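Local coordinates for protein metallophosphoesterase (Sphaerobacter thermophilus, PDB 3RQZ) that probably hydrolyses phosphate esters, as a zinc-binding member of the YfcE family within the calcineurin-like metallophosphoesterase superfamily, at residues Met4-Ile9 against Asp31-Gly36; Glu47-Val52 against Ala95-Tyr100; Asn58-Gly63 against Glu102-Arg107; Pro139-Pro144 against Ser181-Ile186. All coordinates share one frame; numbering follows the deposited sequence.

The four contacts follow the two-sheet architecture of the calcineurin-like fold. Contact 1 is the parallel pair of strands 6-9 and 31-34; contact 3 lies next to it in the same sheet, at strand 59-60, with centres about 13 Å apart. Contact 2 joins helices 45-55 and 95-103 and shares the latter with contact 3, their centres about 12 Å apart and their segments alternating along the chain. The hydroxyls of Y100 and S60 tie these two together. Contact 4 opens after the others have closed, in the second sheet, about 31 Å from contact 2 between centres and across the chain's centre from it. Contacts 1 to 3 thus form one connected body beside the zinc site.

Contact 1: residues Met4-Ile9 against Asp31-Gly36; sequences MRILII and DIWSLG
The carbonyl oxygen of L7 receives W33 N at 2.8 Å, with an N-H...O angle of 167°, and the CA-H of I32 adds a weaker C-H...O contact to the same atom. Three more backbone bonds continue the pattern, L7 N to D31 O, I9 N to W33 O and L35 N to I9 O, each 2.9 Å long. L7 and I9 each use both N and O, straddling I32 and S34, which is the evidence for parallel pairing; the strand axes lie 17° apart in direction. On one face the W33 indole is laid across I6 and I8. I6 CG2, placed opposite the backbone N about the first torsion, sits above the five-membered ring, 3.6 Å from its centroid and only 9° off the normal, a CH-pi contact. I6 CD1 reaches W33 CZ2 farther along the indole, while I8 runs alongside and brings its CD1 to 3.7 Å from W33 CE3. D31 OD2 meets the indole edge in plane through a weak bond from W33 NE1, which may help fix the ring's rotation; its stronger partner is N58. The other face, with L7, I9, I32 and S34, is mainly aliphatic, L7 CB meeting I32 CG1 at 3.8 Å and I32 CG2 facing I9 CD1. Helix 16-26, the crossover of this beta-alpha-beta unit, packs against that face through L19, L23 and A26. Strand 201-207 pairs antiparallel with 6-9 on its other flank, strand 59-60 borders 31-34, and F147 of strand 145-147 touches I8 and L35 from the second sheet.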
# COMPACT_ATOMS: atom_id res chain seq x y z
N MSE A 4 19.71 -8.44 -3.65
CA MSE A 4 19.02 -7.17 -3.85
C MSE A 4 18.27 -6.72 -2.61
O MSE A 4 17.82 -7.55 -1.83
CB MSE A 4 18.05 -7.26 -5.03
CG MSE A 4 18.76 -7.28 -6.37
SE MSE A 4 17.48 -7.39 -7.76
CE MSE A 4 16.38 -8.87 -7.11
N ARG A 5 18.12 -5.42 -2.45
CA ARG A 5 17.34 -4.85 -1.36
C ARG A 5 16.15 -4.09 -1.95
O ARG A 5 16.35 -3.14 -2.69
CB ARG A 5 18.24 -3.94 -0.54
CG ARG A 5 17.78 -3.70 0.88
CD ARG A 5 18.90 -3.06 1.74
NE ARG A 5 18.30 -2.51 2.95
CZ ARG A 5 17.80 -1.28 3.05
NH1 ARG A 5 17.23 -0.88 4.18
NH2 ARG A 5 17.87 -0.43 2.04
N ILE A 6 14.92 -4.50 -1.61
CA ILE A 6 13.71 -4.04 -2.29
C ILE A 6 12.76 -3.35 -1.34
O ILE A 6 12.40 -3.92 -0.31
CB ILE A 6 12.94 -5.21 -2.96
CG1 ILE A 6 13.84 -5.89 -3.98
CG2 ILE A 6 11.61 -4.70 -3.60
CD1 ILE A 6 13.30 -7.18 -4.50
N LEU A 7 12.37 -2.12 -1.67
CA LEU A 7 11.40 -1.38 -0.88
C LEU A 7 9.98 -1.76 -1.32
O LEU A 7 9.64 -1.63 -2.47
CB LEU A 7 11.66 0.14 -1.00
CG LEU A 7 10.57 1.07 -0.43
CD1 LEU A 7 10.39 0.90 1.09
CD2 LEU A 7 10.87 2.53 -0.73
N ILE A 8 9.17 -2.24 -0.40
CA ILE A 8 7.78 -2.57 -0.69
C ILE A 8 6.86 -1.59 0.01
O ILE A 8 6.93 -1.45 1.24
CB ILE A 8 7.44 -4.03 -0.28
CG1 ILE A 8 8.42 -5.02 -0.97
CG2 ILE A 8 5.95 -4.35 -0.64
CD1 ILE A 8 8.15 -6.48 -0.67
N ILE A 9 6.01 -0.92 -0.76
CA ILE A 9 5.10 0.08 -0.21
C ILE A 9 3.67 -0.16 -0.69
O ILE A 9 3.44 -0.76 -1.76
CB ILE A 9 5.52 1.58 -0.56
CG1 ILE A 9 5.60 1.81 -2.10
CG2 ILE A 9 6.83 1.96 0.16
CD1 ILE A 9 5.93 3.24 -2.53
N ASP A 31 15.19 -1.68 -5.89
CA ASP A 31 13.90 -1.62 -6.60
C ASP A 31 12.84 -1.22 -5.59
O ASP A 31 13.02 -1.37 -4.38
CB ASP A 31 13.54 -2.97 -7.27
CG ASP A 31 12.49 -2.83 -8.40
OD1 ASP A 31 12.11 -1.69 -8.80
OD2 ASP A 31 12.04 -3.89 -8.90
N ILE A 32 11.74 -0.66 -6.09
CA ILE A 32 10.61 -0.23 -5.28
C ILE A 32 9.33 -0.85 -5.87
O ILE A 32 9.09 -0.76 -7.09
CB ILE A 32 10.55 1.30 -5.22
CG1 ILE A 32 11.78 1.84 -4.45
CG2 ILE A 32 9.20 1.81 -4.62
CD1 ILE A 32 12.06 3.33 -4.64
N TRP A 33 8.54 -1.52 -5.03
CA TRP A 33 7.29 -2.11 -5.49
C TRP A 33 6.09 -1.43 -4.85
O TRP A 33 6.06 -1.28 -3.64
CB TRP A 33 7.19 -3.60 -5.12
CG TRP A 33 8.25 -4.51 -5.63
CD1 TRP A 33 9.20 -4.26 -6.59
CD2 TRP A 33 8.42 -5.87 -5.24
NE1 TRP A 33 9.97 -5.39 -6.79
CE2 TRP A 33 9.50 -6.39 -5.99
CE3 TRP A 33 7.76 -6.70 -4.33
CZ2 TRP A 33 9.96 -7.71 -5.83
CZ3 TRP A 33 8.22 -8.04 -4.18
CH2 TRP A 33 9.31 -8.51 -4.92
N SER A 34 5.11 -1.05 -5.66
CA SER A 34 3.89 -0.41 -5.16
C SER A 34 2.71 -1.37 -5.23
O SER A 34 2.43 -1.98 -6.29
CB SER A 34 3.59 0.87 -5.95
OG SER A 34 2.27 1.38 -5.66
N LEU A 35 2.01 -1.52 -4.11
CA LEU A 35 0.83 -2.35 -4.07
C LEU A 35 -0.47 -1.58 -4.26
O LEU A 35 -1.55 -2.09 -3.97
CB LEU A 35 0.83 -3.16 -2.75
CG LEU A 35 1.69 -4.42 -2.70
CD1 LEU A 35 3.12 -4.20 -3.20
CD2 LEU A 35 1.68 -5.07 -1.25
N GLY A 36 -0.40 -0.36 -4.78
CA GLY A 36 -1.63 0.33 -5.18
C GLY A 36 -2.18 1.24 -4.12
O GLY A 36 -1.59 1.38 -3.02

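Contact 2: residues Glu47-Val52 against Ala95-Tyr100; sequences ECVELV and AEHLQY
H97 turns its CG opposite its carbonyl carbon (chi1 -48°) and E50 does the same (chi1 -67°), continuing as an extended chain, which brings imidazole and carboxylate together although the helix axes stay 10.1 Å apart. H97 NE2 then donates to E50 OE2 at 2.8 Å, with a nearly straight N-H...O angle of 167°. The oxygen uses its anti lone pair and lies almost in the imidazole plane, and carboxylate and ring are nearly coplanar. Both ring nitrogens are engaged, since H97 ND1 is hydrogen-bonded to the backbone N of Q94, so the ring is pinned at two points. E96 lays its CG over the centre of the same ring, and its OE1 comes to 4.3 Å from E50 OE2; two carboxylates this close would probably raise the pKa of one or the other, while the bond from H97 should help keep E50 charged. Next to the polar bond, V49 CG1 wedges between two aromatic groups, at the H97 edge 3.9 Å from CD2, and 3.9 Å from Y100 CD2 as the two side chains slide past each other. V52 meets Y100 at about a right angle, its CG1 4.0 Å from the tyrosine OH, whose hydrogen-bond partner is S60. On its other flank, helix 45-55 rests C48 and L51 on L16 of helix 16-26, while V49 and V52 abut V39 and I38 in the loop that precedes it, and helix 95-103 covers the side that carries V49 and E50.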
# COMPACT_ATOMS: atom_id res chain seq x y z
N GLU A 47 1.34 14.26 -7.40
CA GLU A 47 2.76 14.13 -7.06
C GLU A 47 3.08 12.67 -6.68
O GLU A 47 4.16 12.14 -7.02
CB GLU A 47 3.11 15.11 -5.92
CG GLU A 47 3.03 16.59 -6.28
CD GLU A 47 1.62 17.21 -6.16
OE1 GLU A 47 0.62 16.50 -5.87
OE2 GLU A 47 1.50 18.41 -6.39
N CYS A 48 2.15 11.99 -6.00
CA CYS A 48 2.39 10.61 -5.60
C CYS A 48 2.35 9.68 -6.82
O CYS A 48 3.19 8.79 -6.92
CB CYS A 48 1.46 10.13 -4.47
SG CYS A 48 1.79 10.94 -2.89
N VAL A 49 1.43 9.92 -7.76
CA VAL A 49 1.41 9.12 -8.99
C VAL A 49 2.70 9.33 -9.79
O VAL A 49 3.28 8.38 -10.32
CB VAL A 49 0.17 9.46 -9.90
CG1 VAL A 49 0.33 8.84 -11.30
CG2 VAL A 49 -1.10 8.99 -9.26
N GLU A 50 3.13 10.58 -9.91
CA GLU A 50 4.33 10.88 -10.68
C GLU A 50 5.55 10.16 -10.12
O GLU A 50 6.33 9.55 -10.88
CB GLU A 50 4.56 12.40 -10.78
CG GLU A 50 3.47 13.08 -11.62
CD GLU A 50 3.40 14.59 -11.45
OE1 GLU A 50 4.37 15.17 -10.95
OE2 GLU A 50 2.39 15.20 -11.86
N LEU A 51 5.68 10.16 -8.80
CA LEU A 51 6.77 9.47 -8.11
C LEU A 51 6.76 7.96 -8.26
O LEU A 51 7.77 7.35 -8.63
CB LEU A 51 6.74 9.77 -6.62
CG LEU A 51 7.40 11.07 -6.21
CD1 LEU A 51 7.20 11.25 -4.73
CD2 LEU A 51 8.85 10.99 -6.52
N VAL A 52 5.61 7.36 -7.93
CA VAL A 52 5.46 5.90 -8.06
C VAL A 52 5.71 5.41 -9.49
O VAL A 52 6.37 4.36 -9.71
CB VAL A 52 4.07 5.41 -7.51
CG1 VAL A 52 3.82 3.92 -7.91
CG2 VAL A 52 4.03 5.55 -5.99
N ALA A 95 -4.31 13.92 -17.74
CA ALA A 95 -4.25 12.80 -18.69
C ALA A 95 -3.15 11.78 -18.37
O ALA A 95 -3.39 10.59 -18.34
CB ALA A 95 -4.13 13.30 -20.17
N GLU A 96 -1.95 12.27 -18.08
CA GLU A 96 -0.80 11.41 -17.85
C GLU A 96 -0.98 10.50 -16.62
O GLU A 96 -0.54 9.35 -16.65
CB GLU A 96 0.48 12.24 -17.72
CG GLU A 96 0.53 13.04 -16.39
CD GLU A 96 1.77 13.89 -16.24
OE1 GLU A 96 1.62 15.14 -16.14
OE2 GLU A 96 2.88 13.29 -16.23
N HIS A 97 -1.61 11.03 -15.56
CA HIS A 97 -1.87 10.25 -14.34
C HIS A 97 -2.95 9.22 -14.59
O HIS A 97 -2.82 8.09 -14.12
CB HIS A 97 -2.31 11.14 -13.18
CG HIS A 97 -1.45 12.33 -12.99
ND1 HIS A 97 -1.85 13.60 -13.35
CD2 HIS A 97 -0.17 12.45 -12.57
CE1 HIS A 97 -0.87 14.45 -13.13
NE2 HIS A 97 0.16 13.78 -12.65
N LEU A 98 -4.02 9.64 -15.28
CA LEU A 98 -5.09 8.72 -15.69
C LEU A 98 -4.56 7.59 -16.57
O LEU A 98 -4.89 6.43 -16.35
CB LEU A 98 -6.23 9.49 -16.39
CG LEU A 98 -6.87 10.52 -15.42
CD1 LEU A 98 -7.68 11.59 -16.18
CD2 LEU A 98 -7.71 9.78 -14.36
N GLN A 99 -3.73 7.92 -17.57
CA GLN A 99 -3.16 6.88 -18.45
C GLN A 99 -2.30 5.90 -17.68
O GLN A 99 -2.32 4.70 -17.93
CB GLN A 99 -2.33 7.52 -19.57
CG GLN A 99 -3.15 8.25 -20.63
CD GLN A 99 -2.26 9.06 -21.55
OE1 GLN A 99 -1.08 8.79 -21.66
NE2 GLN A 99 -2.82 10.07 -22.21
N TYR A 100 -1.52 6.41 -16.73
CA TYR A 100 -0.68 5.52 -15.98
C TYR A 100 -1.50 4.54 -15.12
O TYR A 100 -1.23 3.34 -15.10
CB TYR A 100 0.31 6.30 -15.08
CG TYR A 100 1.11 5.39 -14.18
CD1 TYR A 100 2.16 4.63 -14.70
CD2 TYR A 100 0.84 5.32 -12.81
CE1 TYR A 100 2.91 3.77 -13.88
CE2 TYR A 100 1.57 4.47 -11.98
CZ TYR A 100 2.62 3.69 -12.53
OH TYR A 100 3.37 2.87 -11.71

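Contact 3: residues Asn58-Gly63 against Glu102-Arg107; sequences NISVIG and ESLPNR
V61 and N106 bring their CA atoms to 5.2 Å, and one backbone bond joins the segments there, from I62 N to P105 O at 3.1 Å with an N-H...O angle of 156°. The same carbonyl oxygen also faces the CA-H of V61, CA to P105 O 3.4 Å. L104 and I62 carry the side-chain contact about equally: L104 CD2 presses on S60 O at 3.5 Å, and L104 CD1 lies 3.7 Å from S60 OG. L104 CB backs onto I62 CB at 4.0 Å, and P105 CD adds a second carbon beside S60 O. I62 holds CG1 opposite its backbone N (chi1 -174°), and this sets CG2 between N and carbonyl carbon, where it meets CA and CB of N106. An alanine in place of L104 keeps the CB that meets I62 but lacks both methyls, and would probably open a gap beside the S60 hydroxyl, with P105 left as the main carbon cover of S60 O. A water 2.8 Å from both I62 O and N106 O is placed to donate to these two acceptors. S60 OG turns elsewhere, to Y100, while I59 and V61 bond through their backbones to S34 of the neighbouring strand 31-34. The chemistry is thus mixed: one direct bond, a probable water link and leucine and proline carbons laid on a carbonyl, so the turn after helix 95-103 is held to this edge more by packing than by continuous strand pairing.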
# COMPACT_ATOMS: atom_id res chain seq x y z
N ASN A 58 8.90 -2.09 -12.22
CA ASN A 58 8.69 -3.54 -12.35
C ASN A 58 7.41 -4.04 -11.70
O ASN A 58 6.74 -4.90 -12.28
CB ASN A 58 9.90 -4.33 -11.80
CG ASN A 58 11.17 -4.03 -12.55
OD1 ASN A 58 11.23 -4.17 -13.78
ND2 ASN A 58 12.21 -3.62 -11.82
N ILE A 59 7.10 -3.55 -10.50
CA ILE A 59 5.92 -4.02 -9.76
C ILE A 59 5.14 -2.79 -9.29
O ILE A 59 5.62 -2.04 -8.45
CB ILE A 59 6.29 -4.94 -8.55
CG1 ILE A 59 7.05 -6.20 -8.98
CG2 ILE A 59 5.00 -5.36 -7.75
CD1 ILE A 59 6.17 -7.26 -9.54
N SER A 60 3.97 -2.58 -9.87
CA SER A 60 3.10 -1.47 -9.49
C SER A 60 1.69 -1.93 -9.85
O SER A 60 1.33 -1.98 -11.03
CB SER A 60 3.45 -0.20 -10.28
OG SER A 60 2.63 0.91 -9.88
N VAL A 61 0.90 -2.31 -8.84
CA VAL A 61 -0.40 -2.86 -9.11
C VAL A 61 -1.48 -1.83 -8.68
O VAL A 61 -1.21 -0.95 -7.88
CB VAL A 61 -0.59 -4.30 -8.45
CG1 VAL A 61 0.44 -5.32 -9.04
CG2 VAL A 61 -0.47 -4.25 -6.94
N ILE A 62 -2.67 -1.93 -9.26
CA ILE A 62 -3.71 -0.93 -9.06
C ILE A 62 -4.39 -1.26 -7.73
O ILE A 62 -4.51 -2.45 -7.36
CB ILE A 62 -4.71 -0.95 -10.25
CG1 ILE A 62 -5.71 0.18 -10.13
CG2 ILE A 62 -5.50 -2.28 -10.36
CD1 ILE A 62 -5.69 1.10 -11.28
N GLY A 63 -4.79 -0.22 -6.99
CA GLY A 63 -5.64 -0.38 -5.79
C GLY A 63 -7.08 0.01 -6.08
O GLY A 63 -7.39 0.52 -7.17
N GLU A 102 -4.61 3.66 -15.50
CA GLU A 102 -5.32 2.77 -16.41
C GLU A 102 -4.43 1.64 -16.91
O GLU A 102 -4.93 0.57 -17.28
CB GLU A 102 -5.90 3.55 -17.60
CG GLU A 102 -7.09 4.42 -17.21
CD GLU A 102 -7.47 5.51 -18.24
OE1 GLU A 102 -6.92 5.52 -19.36
OE2 GLU A 102 -8.32 6.37 -17.91
N SER A 103 -3.11 1.86 -16.91
CA SER A 103 -2.24 0.84 -17.49
C SER A 103 -1.96 -0.30 -16.52
O SER A 103 -1.50 -1.37 -16.95
CB SER A 103 -0.93 1.47 -17.98
OG SER A 103 -0.05 1.78 -16.90
N LEU A 104 -2.23 -0.08 -15.22
CA LEU A 104 -1.71 -0.97 -14.18
C LEU A 104 -2.46 -2.30 -14.15
O LEU A 104 -3.68 -2.34 -14.29
CB LEU A 104 -1.69 -0.31 -12.79
CG LEU A 104 -0.86 0.97 -12.62
CD1 LEU A 104 -0.84 1.40 -11.14
CD2 LEU A 104 0.60 0.79 -13.08
N PRO A 105 -1.72 -3.41 -13.97
CA PRO A 105 -2.31 -4.72 -13.79
C PRO A 105 -2.89 -4.83 -12.38
O PRO A 105 -2.50 -4.07 -11.46
CB PRO A 105 -1.09 -5.62 -13.96
CG PRO A 105 0.02 -4.83 -13.27
CD PRO A 105 -0.26 -3.42 -13.76
N ASN A 106 -3.86 -5.71 -12.18
CA ASN A 106 -4.29 -5.95 -10.79
C ASN A 106 -3.45 -7.02 -10.08
O ASN A 106 -3.60 -7.25 -8.90
CB ASN A 106 -5.82 -6.18 -10.71
CG ASN A 106 -6.26 -7.48 -11.32
OD1 ASN A 106 -5.51 -8.42 -11.42
ND2 ASN A 106 -7.53 -7.54 -11.73
N ARG A 107 -2.56 -7.68 -10.83
CA ARG A 107 -1.79 -8.77 -10.26
C ARG A 107 -0.46 -8.86 -10.97
O ARG A 107 -0.42 -8.90 -12.20
CB ARG A 107 -2.54 -10.10 -10.39
CG ARG A 107 -1.90 -11.32 -9.60
CD ARG A 107 -2.37 -12.69 -10.10
NE ARG A 107 -3.79 -12.73 -10.41
CZ ARG A 107 -4.74 -13.14 -9.56
NH1 ARG A 107 -6.01 -13.11 -9.93
NH2 ARG A 107 -4.42 -13.60 -8.36
O HOH W 1 -4.25 -5.24 -7.13

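Contact 4: residues Pro139-Pro144 against Ser181-Ile186; sequences PAFDTP and SGRYII
R183 NH2 bonds F141 O at 2.6 Å, but the bond is bent and the donor stands 54° out of the carbonyl plane, so it does not use a lone pair. The same nitrogen makes a straighter bond to T143 O at 3.1 Å, with that oxygen in the guanidinium plane; R183 NE adds a weak one to it at 3.3 Å. A bend at the third side-chain torsion (chi3 68°) folds the guanidinium back over the loop. It also lies across the F141 ring, CZ 4.3 Å from the ring centroid and NH2 over the face, a cation-pi contact in which the two planes are inclined by 42°. NH1 serves other partners, a salt bridge to E159 and a bond to F138 O. A leucine in place of R183 would probably leave the F141 and T143 carbonyls without their donor and E159 without its positive mate. Backbone pairing then takes over: Y184 N donates to P144 O at 3.1 Å, and R183 CA lies beside that oxygen too. Beyond the guanidinium, F141 CE1 packs on I185 CG1 at 3.8 Å, and C146 and P120 touch the ring from elsewhere. The P144 carbonyl starts the parallel pairing that Y184 and I186 continue with C146, so this arginine-held loop leads into strand 145-147 beside strand 184-188, in the second sheet of the calcineurin-like two-sheet fold.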
# COMPACT_ATOMS: atom_id res chain seq x y z
N PRO A 139 -4.36 -21.27 -1.41
CA PRO A 139 -4.55 -21.99 -2.69
C PRO A 139 -4.69 -21.08 -3.92
O PRO A 139 -4.54 -21.57 -5.05
CB PRO A 139 -5.86 -22.78 -2.47
CG PRO A 139 -6.07 -22.80 -0.96
CD PRO A 139 -5.49 -21.47 -0.49
N ALA A 140 -4.94 -19.79 -3.69
CA ALA A 140 -5.16 -18.81 -4.77
C ALA A 140 -3.88 -18.20 -5.40
O ALA A 140 -3.96 -17.43 -6.35
CB ALA A 140 -6.14 -17.69 -4.30
N PHE A 141 -2.71 -18.52 -4.85
CA PHE A 141 -1.45 -18.18 -5.50
C PHE A 141 -0.54 -19.39 -5.42
O PHE A 141 -0.71 -20.22 -4.53
CB PHE A 141 -0.81 -16.91 -4.91
CG PHE A 141 -0.26 -17.07 -3.51
CD1 PHE A 141 -1.10 -17.00 -2.40
CD2 PHE A 141 1.11 -17.28 -3.32
CE1 PHE A 141 -0.59 -17.12 -1.08
CE2 PHE A 141 1.64 -17.41 -2.02
CZ PHE A 141 0.79 -17.35 -0.89
N ASP A 142 0.41 -19.48 -6.34
CA ASP A 142 1.23 -20.68 -6.49
C ASP A 142 2.74 -20.36 -6.40
O ASP A 142 3.58 -21.09 -6.90
CB ASP A 142 0.87 -21.38 -7.82
CG ASP A 142 1.01 -20.45 -9.04
OD1 ASP A 142 1.49 -19.30 -8.90
OD2 ASP A 142 0.64 -20.87 -10.16
N THR A 143 3.07 -19.25 -5.75
CA THR A 143 4.46 -18.90 -5.53
C THR A 143 4.73 -19.05 -4.02
O THR A 143 3.79 -19.13 -3.24
CB THR A 143 4.72 -17.45 -5.94
OG1 THR A 143 3.70 -16.61 -5.36
CG2 THR A 143 4.66 -17.31 -7.46
N PRO A 144 6.00 -19.10 -3.61
CA PRO A 144 6.30 -19.12 -2.18
C PRO A 144 5.71 -17.92 -1.44
O PRO A 144 5.25 -18.08 -0.32
CB PRO A 144 7.83 -19.07 -2.16
CG PRO A 144 8.23 -19.67 -3.45
CD PRO A 144 7.23 -19.15 -4.42
N SER A 181 11.50 -20.94 4.92
CA SER A 181 10.68 -22.12 4.69
C SER A 181 9.19 -21.84 4.82
O SER A 181 8.76 -21.03 5.65
CB SER A 181 11.11 -23.27 5.60
OG SER A 181 11.24 -22.79 6.91
N GLY A 182 8.41 -22.52 3.99
CA GLY A 182 6.97 -22.33 3.99
C GLY A 182 6.57 -21.12 3.19
O GLY A 182 7.38 -20.24 2.85
N ARG A 183 5.29 -21.04 2.90
CA ARG A 183 4.76 -19.97 2.10
C ARG A 183 4.18 -18.90 3.03
O ARG A 183 3.74 -19.24 4.13
CB ARG A 183 3.70 -20.55 1.20
CG ARG A 183 4.20 -21.76 0.41
CD ARG A 183 3.03 -22.42 -0.29
NE ARG A 183 2.56 -21.53 -1.30
CZ ARG A 183 1.29 -21.33 -1.65
NH1 ARG A 183 0.28 -21.97 -1.06
NH2 ARG A 183 1.07 -20.46 -2.60
N TYR A 184 4.18 -17.64 2.59
CA TYR A 184 3.78 -16.50 3.44
C TYR A 184 2.88 -15.54 2.69
O TYR A 184 3.06 -15.34 1.48
CB TYR A 184 5.01 -15.69 3.90
CG TYR A 184 5.71 -16.31 5.07
CD1 TYR A 184 5.29 -16.06 6.37
CD2 TYR A 184 6.80 -17.18 4.88
CE1 TYR A 184 5.94 -16.66 7.47
CE2 TYR A 184 7.43 -17.78 5.95
CZ TYR A 184 7.00 -17.50 7.24
OH TYR A 184 7.64 -18.09 8.29
N ILE A 185 1.94 -14.92 3.42
CA ILE A 185 1.20 -13.74 2.92
C ILE A 185 1.74 -12.62 3.81
O ILE A 185 1.79 -12.79 5.02
CB ILE A 185 -0.34 -13.91 3.07
CG1 ILE A 185 -0.88 -14.96 2.08
CG2 ILE A 185 -1.08 -12.57 2.88
CD1 ILE A 185 -2.39 -15.29 2.26
N ILE A 186 2.17 -11.51 3.21
CA ILE A 186 2.91 -10.44 3.87
C ILE A 186 2.34 -9.11 3.42
O ILE A 186 2.16 -8.91 2.23
CB ILE A 186 4.43 -10.44 3.41
CG1 ILE A 186 5.14 -11.76 3.74
CG2 ILE A 186 5.21 -9.24 3.99
CD1 ILE A 186 5.20 -12.03 5.16